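Probable tautomerase/dehalogenase AU4130 (Aspergillus fumigatus Af293, PDB 3C6V) is of unknown function but probably acts as a tautomerase or dehalogenase of the oxalocrotonate tautomerase type, working as a homotrimer. Local coordinates at residues W25-S30 with V60-I65; E77-F82 with G119-Y124; A84-H89 with F125-P130. All coordinates share one frame; numbering follows the deposited sequence.

Contact 1 of 3, residues W25-S30 with V60-I65; sequences WLIQHS and VQVHFI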
loop_
_atom_site.group_PDB
_atom_site.type_symbol
_atom_site.label_atom_id
_atom_site.label_comp_id
_atom_site.label_asym_id
_atom_site.label_seq_id
_atom_site.Cartn_x
_atom_site.Cartn_y
_atom_site.Cartn_z
ATOM N N TRP B 25 -7.894 -3.240 4.848
ATOM C CA TRP B 25 -7.270 -4.498 4.430
ATOM C C TRP B 25 -7.253 -4.588 2.895
ATOM O O TRP B 25 -8.275 -4.363 2.247
ATOM C CB TRP B 25 -8.009 -5.713 5.001
ATOM C CG TRP B 25 -7.846 -5.928 6.524
ATOM C CD1 TRP B 25 -7.970 -4.998 7.540
ATOM C CD2 TRP B 25 -7.563 -7.178 7.158
ATOM N NE1 TRP B 25 -7.791 -5.618 8.763
ATOM C CE2 TRP B 25 -7.526 -6.945 8.555
ATOM C CE3 TRP B 25 -7.330 -8.467 6.675
ATOM C CZ2 TRP B 25 -7.246 -7.956 9.477
ATOM C CZ3 TRP B 25 -7.071 -9.483 7.578
ATOM C CH2 TRP B 25 -7.042 -9.222 8.984
ATOM N N LEU B 26 -6.087 -4.879 2.330
ATOM C CA LEU B 26 -5.936 -5.125 0.906
ATOM C C LEU B 26 -5.557 -6.580 0.737
ATOM O O LEU B 26 -4.567 -7.054 1.339
ATOM C CB LEU B 26 -4.850 -4.207 0.309
ATOM C CG LEU B 26 -4.529 -4.425 -1.186
ATOM C CD1 LEU B 26 -5.797 -4.100 -2.059
ATOM C CD2 LEU B 26 -3.360 -3.571 -1.604
ATOM N N ILE B 27 -6.358 -7.308 -0.033
ATOM C CA ILE B 27 -6.173 -8.761 -0.130
ATOM C C ILE B 27 -6.017 -9.119 -1.606
ATOM O O ILE B 27 -6.996 -9.123 -2.373
ATOM C CB ILE B 27 -7.381 -9.526 0.501
ATOM C CG1 ILE B 27 -7.555 -9.102 1.977
ATOM C CG2 ILE B 27 -7.149 -11.056 0.432
ATOM C CD1 ILE B 27 -8.689 -9.865 2.760
ATOM N N GLN B 28 -4.778 -9.360 -1.997
ATOM C CA GLN B 28 -4.440 -9.785 -3.358
ATOM C C GLN B 28 -4.443 -11.316 -3.393
ATOM O O GLN B 28 -4.047 -11.945 -2.416
ATOM C CB GLN B 28 -3.045 -9.277 -3.715
ATOM C CG GLN B 28 -2.985 -7.757 -3.965
ATOM C CD GLN B 28 -1.576 -7.208 -3.843
ATOM O OE1 GLN B 28 -1.123 -6.895 -2.750
ATOM N NE2 GLN B 28 -0.874 -7.124 -4.950
ATOM N N HIS B 29 -4.881 -11.924 -4.506
ATOM C CA HIS B 29 -5.023 -13.395 -4.535
ATOM C C HIS B 29 -5.040 -13.903 -5.966
ATOM O O HIS B 29 -5.368 -13.152 -6.924
ATOM C CB HIS B 29 -6.309 -13.826 -3.800
ATOM C CG HIS B 29 -7.557 -13.260 -4.423
ATOM N ND1 HIS B 29 -8.233 -13.887 -5.455
ATOM C CD2 HIS B 29 -8.234 -12.113 -4.171
ATOM C CE1 HIS B 29 -9.265 -13.141 -5.822
ATOM N NE2 HIS B 29 -9.295 -12.065 -5.050
ATOM N N SER B 30 -4.694 -15.177 -6.135
ATOM C CA SER B 30 -4.717 -15.794 -7.477
ATOM C C SER B 30 -6.142 -16.054 -7.966
ATOM O O SER B 30 -7.097 -16.034 -7.182
ATOM C CB SER B 30 -3.898 -17.107 -7.457
ATOM O OG SER B 30 -4.075 -17.758 -6.190
ATOM N N VAL B 60 -14.320 -0.456 8.973
ATOM C CA VAL B 60 -13.562 -1.618 8.491
ATOM C C VAL B 60 -13.742 -1.734 6.990
ATOM O O VAL B 60 -14.833 -1.998 6.529
ATOM C CB VAL B 60 -13.978 -2.914 9.182
ATOM C CG1 VAL B 60 -13.098 -4.072 8.698
ATOM C CG2 VAL B 60 -13.895 -2.783 10.711
ATOM N N GLN B 61 -12.660 -1.506 6.243
ATOM C CA GLN B 61 -12.662 -1.663 4.784
ATOM C C GLN B 61 -11.804 -2.854 4.395
ATOM O O GLN B 61 -10.659 -2.992 4.878
ATOM C CB GLN B 61 -12.127 -0.405 4.094
ATOM C CG GLN B 61 -12.977 0.863 4.428
ATOM C CD GLN B 61 -12.991 1.860 3.298
ATOM O OE1 GLN B 61 -12.508 1.572 2.202
ATOM N NE2 GLN B 61 -13.569 3.036 3.542
ATOM N N VAL B 62 -12.352 -3.698 3.525
ATOM C CA VAL B 62 -11.656 -4.879 3.056
ATOM C C VAL B 62 -11.833 -4.924 1.552
ATOM O O VAL B 62 -12.992 -4.978 1.061
ATOM C CB VAL B 62 -12.245 -6.173 3.676
ATOM C CG1 VAL B 62 -11.515 -7.419 3.106
ATOM C CG2 VAL B 62 -12.161 -6.172 5.225
ATOM N N HIS B 63 -10.715 -4.839 0.823
ATOM C CA HIS B 63 -10.774 -4.787 -0.638
ATOM C C HIS B 63 -9.934 -5.928 -1.211
ATOM O O HIS B 63 -8.766 -6.079 -0.848
ATOM C CB HIS B 63 -10.284 -3.443 -1.181
ATOM C CG HIS B 63 -11.037 -2.257 -0.631
ATOM N ND1 HIS B 63 -12.269 -1.877 -1.110
ATOM C CD2 HIS B 63 -10.737 -1.387 0.361
ATOM C CE1 HIS B 63 -12.700 -0.824 -0.444
ATOM N NE2 HIS B 63 -11.789 -0.498 0.455
ATOM N N PHE B 64 -10.538 -6.704 -2.095
ATOM C CA PHE B 64 -9.880 -7.854 -2.729
ATOM C C PHE B 64 -9.443 -7.472 -4.136
ATOM O O PHE B 64 -10.196 -6.781 -4.867
ATOM C CB PHE B 64 -10.881 -9.042 -2.853
ATOM C CG PHE B 64 -11.240 -9.674 -1.530
ATOM C CD1 PHE B 64 -12.261 -9.139 -0.750
ATOM C CD2 PHE B 64 -10.540 -10.786 -1.052
ATOM C CE1 PHE B 64 -12.595 -9.694 0.493
ATOM C CE2 PHE B 64 -10.895 -11.380 0.190
ATOM C CZ PHE B 64 -11.914 -10.830 0.947
ATOM N N ILE B 65 -8.245 -7.911 -4.532
ATOM C CA ILE B 65 -7.777 -7.698 -5.916
ATOM C C ILE B 65 -7.280 -9.008 -6.490
ATOM O O ILE B 65 -6.286 -9.592 -5.996
ATOM C CB ILE B 65 -6.683 -6.618 -6.015
ATOM C CG1 ILE B 65 -7.276 -5.217 -5.683
ATOM C CG2 ILE B 65 -6.052 -6.645 -7.416
ATOM C CD1 ILE B 65 -6.218 -4.075 -5.755
#
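I27 and F64 run side by side in the same direction, and the end of I27 touches two partners: its CD1 lies 3.7 Å from CE2 of F64 and 3.8 Å from CG1 of V62, while CG2 packs on CD2 of F64 (3.7 Å). CG1 is anti to the carbonyl carbon (chi1 -58°) with CD1 extended beyond it, which tilts CD1 back toward V62. W25 shares this face; its indole leads away from V62 toward helix 97-115 and helix 36-51, whose Y50 bonds through its hydroxyl to NE1. On the opposite face CD1 of L26 meets CD1 of I65 at 3.7 Å. The two strands are the parallel pair of a beta-alpha-beta unit whose connection is helix 36-51, and the backbone zips them from W25 N to Q61 O (2.8 Å) through to H29 N and I65 O (3.1 Å). Toward the polar margin, H29 sets the edge of its imidazole against CB of F64, while its ND1 donates to O of S30. H63 donates from NE2 to OE1 of Q61 (2.8 Å), with the acceptor in the ring plane and the donor in the carbonyl plane; its ND1 is bonded to S72 of the second subunit.

Contact 2 of 3, residues E77-F82 with G119-Y124; sequences EQHPNF and GIDWEY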
loop_
_atom_site.group_PDB
_atom_site.type_symbol
_atom_site.label_atom_id
_atom_site.label_comp_id
_atom_site.label_asym_id
_atom_site.label_seq_id
_atom_site.Cartn_x
_atom_site.Cartn_y
_atom_site.Cartn_z
ATOM N N GLU B 77 8.037 -18.134 -8.512
ATOM C CA GLU B 77 7.014 -19.101 -9.001
ATOM C C GLU B 77 5.753 -18.307 -9.347
ATOM O O GLU B 77 5.290 -17.501 -8.530
ATOM C CB GLU B 77 6.710 -20.163 -7.913
ATOM C CG GLU B 77 5.623 -21.242 -8.294
ATOM C CD GLU B 77 5.077 -22.085 -7.100
ATOM O OE1 GLU B 77 5.644 -22.026 -5.984
ATOM O OE2 GLU B 77 4.057 -22.817 -7.278
ATOM N N GLN B 78 5.165 -18.543 -10.523
ATOM C CA GLN B 78 3.792 -18.031 -10.745
ATOM C C GLN B 78 2.804 -18.846 -9.891
ATOM O O GLN B 78 2.268 -19.894 -10.328
ATOM C CB GLN B 78 3.426 -18.035 -12.237
ATOM C CG GLN B 78 4.416 -17.172 -13.021
ATOM C CD GLN B 78 4.134 -17.093 -14.511
ATOM O OE1 GLN B 78 5.064 -16.988 -15.318
ATOM N NE2 GLN B 78 2.873 -17.140 -14.876
ATOM N N HIS B 79 2.566 -18.371 -8.667
ATOM C CA HIS B 79 1.805 -19.142 -7.693
ATOM C C HIS B 79 0.299 -19.112 -7.991
ATOM O O HIS B 79 -0.303 -18.026 -7.993
ATOM C CB HIS B 79 2.079 -18.604 -6.268
ATOM C CG HIS B 79 1.648 -19.537 -5.183
ATOM N ND1 HIS B 79 2.471 -19.896 -4.133
ATOM C CD2 HIS B 79 0.481 -20.181 -4.982
ATOM C CE1 HIS B 79 1.824 -20.722 -3.325
ATOM N NE2 HIS B 79 0.616 -20.918 -3.826
ATOM N N PRO B 80 -0.326 -20.306 -8.210
ATOM C CA PRO B 80 -1.750 -20.374 -8.547
ATOM C C PRO B 80 -2.705 -20.468 -7.327
ATOM O O PRO B 80 -3.913 -20.585 -7.516
ATOM C CB PRO B 80 -1.841 -21.678 -9.341
ATOM C CG PRO B 80 -0.881 -22.607 -8.550
ATOM C CD PRO B 80 0.284 -21.650 -8.166
ATOM N N ASN B 81 -2.196 -20.423 -6.096
ATOM C CA ASN B 81 -3.074 -20.656 -4.950
ATOM C C ASN B 81 -2.622 -19.900 -3.697
ATOM O O ASN B 81 -2.357 -20.514 -2.664
ATOM C CB ASN B 81 -3.221 -22.167 -4.680
ATOM C CG ASN B 81 -4.422 -22.493 -3.821
ATOM O OD1 ASN B 81 -5.494 -21.915 -3.987
ATOM N ND2 ASN B 81 -4.242 -23.418 -2.874
ATOM N N PHE B 82 -2.556 -18.572 -3.798
ATOM C CA PHE B 82 -1.990 -17.739 -2.716
ATOM C C PHE B 82 -2.991 -16.637 -2.351
ATOM O O PHE B 82 -3.860 -16.259 -3.170
ATOM C CB PHE B 82 -0.651 -17.080 -3.152
ATOM C CG PHE B 82 -0.857 -15.886 -4.036
ATOM C CD1 PHE B 82 -0.942 -16.036 -5.422
ATOM C CD2 PHE B 82 -1.022 -14.609 -3.483
ATOM C CE1 PHE B 82 -1.163 -14.934 -6.267
ATOM C CE2 PHE B 82 -1.292 -13.514 -4.323
ATOM C CZ PHE B 82 -1.348 -13.672 -5.707
ATOM N N GLY B 119 -5.354 -25.544 0.998
ATOM C CA GLY B 119 -3.936 -25.601 0.579
ATOM C C GLY B 119 -3.365 -24.250 0.138
ATOM O O GLY B 119 -2.333 -24.194 -0.559
ATOM N N ILE B 120 -4.007 -23.150 0.553
ATOM C CA ILE B 120 -3.522 -21.780 0.228
ATOM C C ILE B 120 -2.240 -21.442 0.988
ATOM O O ILE B 120 -2.084 -21.835 2.182
ATOM C CB ILE B 120 -4.619 -20.746 0.535
ATOM C CG1 ILE B 120 -5.738 -20.884 -0.511
ATOM C CG2 ILE B 120 -4.048 -19.286 0.604
ATOM C CD1 ILE B 120 -7.064 -20.069 -0.140
ATOM N N ASP B 121 -1.292 -20.782 0.305
ATOM C CA ASP B 121 -0.173 -20.142 1.001
ATOM C C ASP B 121 -0.546 -18.687 1.181
ATOM O O ASP B 121 -0.915 -18.012 0.218
ATOM C CB ASP B 121 1.164 -20.255 0.221
ATOM C CG ASP B 121 1.687 -21.681 0.178
ATOM O OD1 ASP B 121 1.463 -22.456 1.140
ATOM O OD2 ASP B 121 2.325 -22.036 -0.820
ATOM N N TRP B 122 -0.447 -18.196 2.414
ATOM C CA TRP B 122 -0.875 -16.818 2.679
ATOM C C TRP B 122 0.148 -16.080 3.518
ATOM O O TRP B 122 0.874 -16.706 4.294
ATOM C CB TRP B 122 -2.262 -16.781 3.330
ATOM C CG TRP B 122 -2.366 -17.205 4.809
ATOM C CD1 TRP B 122 -2.546 -16.377 5.901
ATOM C CD2 TRP B 122 -2.358 -18.543 5.324
ATOM N NE1 TRP B 122 -2.640 -17.128 7.056
ATOM C CE2 TRP B 122 -2.534 -18.455 6.731
ATOM C CE3 TRP B 122 -2.242 -19.807 4.732
ATOM C CZ2 TRP B 122 -2.561 -19.594 7.560
ATOM C CZ3 TRP B 122 -2.266 -20.935 5.544
ATOM C CH2 TRP B 122 -2.425 -20.824 6.954
ATOM N N GLU B 123 0.212 -14.757 3.338
ATOM C CA GLU B 123 1.113 -13.918 4.118
ATOM C C GLU B 123 0.407 -12.613 4.432
ATOM O O GLU B 123 -0.270 -12.032 3.555
ATOM C CB GLU B 123 2.379 -13.602 3.323
ATOM C CG GLU B 123 3.351 -12.668 4.055
ATOM C CD GLU B 123 4.513 -12.204 3.176
ATOM O OE1 GLU B 123 4.286 -11.435 2.212
ATOM O OE2 GLU B 123 5.657 -12.602 3.459
ATOM N N TYR B 124 0.543 -12.167 5.676
ATOM C CA TYR B 124 0.084 -10.835 6.048
ATOM C C TYR B 124 1.184 -10.053 6.753
ATOM O O TYR B 124 2.130 -10.631 7.316
ATOM C CB TYR B 124 -1.208 -10.856 6.867
ATOM C CG TYR B 124 -1.126 -11.575 8.233
ATOM C CD1 TYR B 124 -1.730 -12.844 8.429
ATOM C CD2 TYR B 124 -0.472 -10.972 9.314
ATOM C CE1 TYR B 124 -1.699 -13.469 9.704
ATOM C CE2 TYR B 124 -0.393 -11.597 10.565
ATOM C CZ TYR B 124 -1.024 -12.839 10.753
ATOM O OH TYR B 124 -0.971 -13.423 12.009
#
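The imidazole of H79 turns its edge to D121, the ring and carboxylate planes standing 80° apart and CE1 lying 3.6 Å from CB of D121; the modelled separation of CE1 and OD2 is too short to be trusted. CB of F82 sits over one face of that imidazole, 3.8 Å above its plane and off toward the rim, and the backbone N of N81 lies at another part of its edge. The ring of F82, in turn, has O of H79 in its plane at the edge. Here the loop leading into strand 82-90 meets the point where helix 97-115 gives way to strand 121-129, a turn made by a Schellman motif with G119 at positive phi as its C-prime residue. N81 leans across this helix end: its CG is anti to the backbone N (chi1 -162°), which carries ND2 to a hydrogen bond with O of K118, while OD1 packs on CG1 of I120 at 3.6 Å. Two polar ends thus have partners beyond the pair, since OD1 of D121 accepts from N137 of the third subunit. The parallel pairing of the two strands starts at this place, with D121 N donating to O of N81 (3.2 Å). Just past it, CA of F82 makes a C-H...O contact with O of D121 at 3.1 Å.

Contact 3 of 3, residues A84-H89 with F125-P130; sequences ALTIYH and FVTEAP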
loop_
_atom_site.group_PDB
_atom_site.type_symbol
_atom_site.label_atom_id
_atom_site.label_comp_id
_atom_site.label_asym_id
_atom_site.label_seq_id
_atom_site.Cartn_x
_atom_site.Cartn_y
_atom_site.Cartn_z
ATOM N N ALA B 84 -2.219 -12.780 -0.454
ATOM C CA ALA B 84 -1.260 -11.843 0.116
ATOM C C ALA B 84 -2.026 -10.684 0.718
ATOM O O ALA B 84 -2.763 -9.979 0.015
ATOM C CB ALA B 84 -0.297 -11.308 -0.978
ATOM N N LEU B 85 -1.891 -10.494 2.024
ATOM C CA LEU B 85 -2.664 -9.468 2.699
ATOM C C LEU B 85 -1.778 -8.315 3.170
ATOM O O LEU B 85 -0.664 -8.533 3.675
ATOM C CB LEU B 85 -3.423 -10.059 3.888
ATOM C CG LEU B 85 -4.376 -11.229 3.600
ATOM C CD1 LEU B 85 -3.649 -12.596 3.758
ATOM C CD2 LEU B 85 -5.502 -11.166 4.646
ATOM N N THR B 86 -2.286 -7.101 2.995
ATOM C CA THR B 86 -1.676 -5.885 3.553
ATOM C C THR B 86 -2.701 -5.237 4.481
ATOM O O THR B 86 -3.820 -4.917 4.036
ATOM C CB THR B 86 -1.271 -4.864 2.456
ATOM O OG1 THR B 86 -0.453 -5.512 1.468
ATOM C CG2 THR B 86 -0.452 -3.696 3.083
ATOM N N ILE B 87 -2.321 -5.066 5.749
ATOM C CA ILE B 87 -3.213 -4.512 6.785
ATOM C C ILE B 87 -2.744 -3.112 7.181
ATOM O O ILE B 87 -1.665 -2.941 7.767
ATOM C CB ILE B 87 -3.310 -5.449 8.025
ATOM C CG1 ILE B 87 -3.871 -6.844 7.610
ATOM C CG2 ILE B 87 -4.225 -4.864 9.102
ATOM C CD1 ILE B 87 -3.543 -7.942 8.641
ATOM N N TYR B 88 -3.542 -2.102 6.864
ATOM C CA TYR B 88 -3.131 -0.728 7.173
ATOM C C TYR B 88 -3.798 -0.331 8.503
ATOM O O TYR B 88 -5.029 -0.402 8.623
ATOM C CB TYR B 88 -3.585 0.204 6.056
ATOM C CG TYR B 88 -2.920 -0.030 4.727
ATOM C CD1 TYR B 88 -3.478 -0.896 3.783
ATOM C CD2 TYR B 88 -1.758 0.665 4.381
ATOM C CE1 TYR B 88 -2.862 -1.107 2.565
ATOM C CE2 TYR B 88 -1.150 0.472 3.149
ATOM C CZ TYR B 88 -1.701 -0.425 2.259
ATOM O OH TYR B 88 -1.101 -0.616 1.027
ATOM N N HIS B 89 -2.971 0.041 9.480
ATOM C CA HIS B 89 -3.400 0.408 10.810
ATOM C C HIS B 89 -2.836 1.801 11.150
ATOM O O HIS B 89 -1.932 2.302 10.468
ATOM C CB HIS B 89 -2.865 -0.604 11.837
ATOM C CG HIS B 89 -3.717 -1.831 12.029
ATOM N ND1 HIS B 89 -3.447 -2.753 13.020
ATOM C CD2 HIS B 89 -4.853 -2.258 11.413
ATOM C CE1 HIS B 89 -4.347 -3.727 12.968
ATOM N NE2 HIS B 89 -5.217 -3.443 12.015
ATOM N N PHE B 125 1.060 -8.729 6.662
ATOM C CA PHE B 125 1.809 -7.843 7.528
ATOM C C PHE B 125 0.945 -6.591 7.755
ATOM O O PHE B 125 -0.045 -6.348 7.016
ATOM C CB PHE B 125 3.176 -7.514 6.928
ATOM C CG PHE B 125 3.110 -6.601 5.723
ATOM C CD1 PHE B 125 3.378 -5.233 5.862
ATOM C CD2 PHE B 125 2.771 -7.095 4.459
ATOM C CE1 PHE B 125 3.346 -4.367 4.768
ATOM C CE2 PHE B 125 2.706 -6.213 3.341
ATOM C CZ PHE B 125 3.005 -4.853 3.507
ATOM N N VAL B 126 1.309 -5.833 8.789
ATOM C CA VAL B 126 0.628 -4.610 9.143
ATOM C C VAL B 126 1.578 -3.441 8.886
ATOM O O VAL B 126 2.763 -3.504 9.223
ATOM C CB VAL B 126 0.239 -4.601 10.628
ATOM C CG1 VAL B 126 -0.292 -3.173 11.068
ATOM C CG2 VAL B 126 -0.796 -5.731 10.918
ATOM N N THR B 127 1.048 -2.384 8.276
ATOM C CA THR B 127 1.809 -1.191 8.031
ATOM C C THR B 127 1.024 -0.059 8.685
ATOM O O THR B 127 -0.201 -0.138 8.780
ATOM C CB THR B 127 2.039 -0.981 6.492
ATOM O OG1 THR B 127 2.632 0.290 6.293
ATOM C CG2 THR B 127 0.756 -1.048 5.675
ATOM N N GLU B 128 1.720 0.948 9.209
ATOM C CA GLU B 128 1.064 1.934 10.082
ATOM C C GLU B 128 1.135 3.368 9.531
ATOM O O GLU B 128 2.022 3.692 8.727
ATOM C CB GLU B 128 1.580 1.809 11.521
ATOM C CG GLU B 128 1.176 0.463 12.132
ATOM C CD GLU B 128 1.845 0.119 13.460
ATOM O OE1 GLU B 128 2.848 0.748 13.855
ATOM O OE2 GLU B 128 1.360 -0.813 14.117
ATOM N N ALA B 129 0.166 4.191 9.920
ATOM C CA ALA B 129 -0.012 5.551 9.381
ATOM C C ALA B 129 -0.424 6.482 10.528
ATOM O O ALA B 129 -1.139 6.040 11.447
ATOM C CB ALA B 129 -1.088 5.547 8.306
ATOM N N PRO B 130 0.027 7.757 10.498
ATOM C CA PRO B 130 -0.329 8.693 11.574
ATOM C C PRO B 130 -1.813 9.023 11.641
ATOM O O PRO B 130 -2.428 9.379 10.622
ATOM C CB PRO B 130 0.484 9.958 11.250
ATOM C CG PRO B 130 0.755 9.869 9.774
ATOM C CD PRO B 130 0.920 8.376 9.503
HETATM O O HOH W 1 -1.134 -1.882 14.576
#
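T127 lays its methyl group against the ring of Y88, CG2 coming within 3.3 Å of CD2 and 3.5 Å of CE2, the two side chains lying alongside each other and pointing the same way. This is tight packing for a methyl on an aromatic ring. It arises because T127 has OG1 anti to its backbone N (chi1 172°), a choice that puts CG2 between N and the carbonyl carbon and beside the ring of Y88. The strands are the parallel pair of the second beta-alpha-beta unit, joined through helix 97-115. Next to T127 on the same face, T86 points CG2 at the ring of F125, 3.7 Å from CZ, and the two again lie side by side. The Y88 end of this face is where the trimer closes, since Y88 packs on its counterparts in both other subunits.

The other face looks toward helix 97-115. There CG2 of V126 rests on CB of I87 at 3.8 Å, and CG1 of the same valine sits against CB of H89 at 3.7 Å, so that V126 fills the step between these two residues. Backbone bonds follow the whole pairing; those in the middle, such as T127 N to O of I87 (2.8 Å), are sound, but F125 N to O of L85 and A129 N to O of H89 are weak.

Polar groups gather at the H89 end. NE2 of H89 is bonded to the hydroxyl of Y50, which helps fix the rotation of the imidazole, and E128 forms a salt bridge with R92. A water lying in the imidazole plane connects the two strands: it is 2.9 Å from ND1 of H89 and donates to OE2 of E128 at 2.8 Å.

All three contacts belong to one four-stranded sheet in which two beta-alpha-beta units lie antiparallel, the arrangement of the tautomerase fold. Contacts 1 and 3, centres about 12 Å apart, each pair the parallel strands of one unit, and the central strands join them: A84 N lies 2.8 Å from O of Q28, and T86 N 2.8 Å from O of L26. Contact 2 meets contact 3, whose strand pairing it begins, where E123 O lies 2.7 Å from L85 N; S30 OG ties it to contact 1, 2.9 Å from F82 N. F82 of contact 2 in one subunit faces H63 of contact 1 in another. A sodium ion lies about 5 Å from the E128 side chain in contact 3.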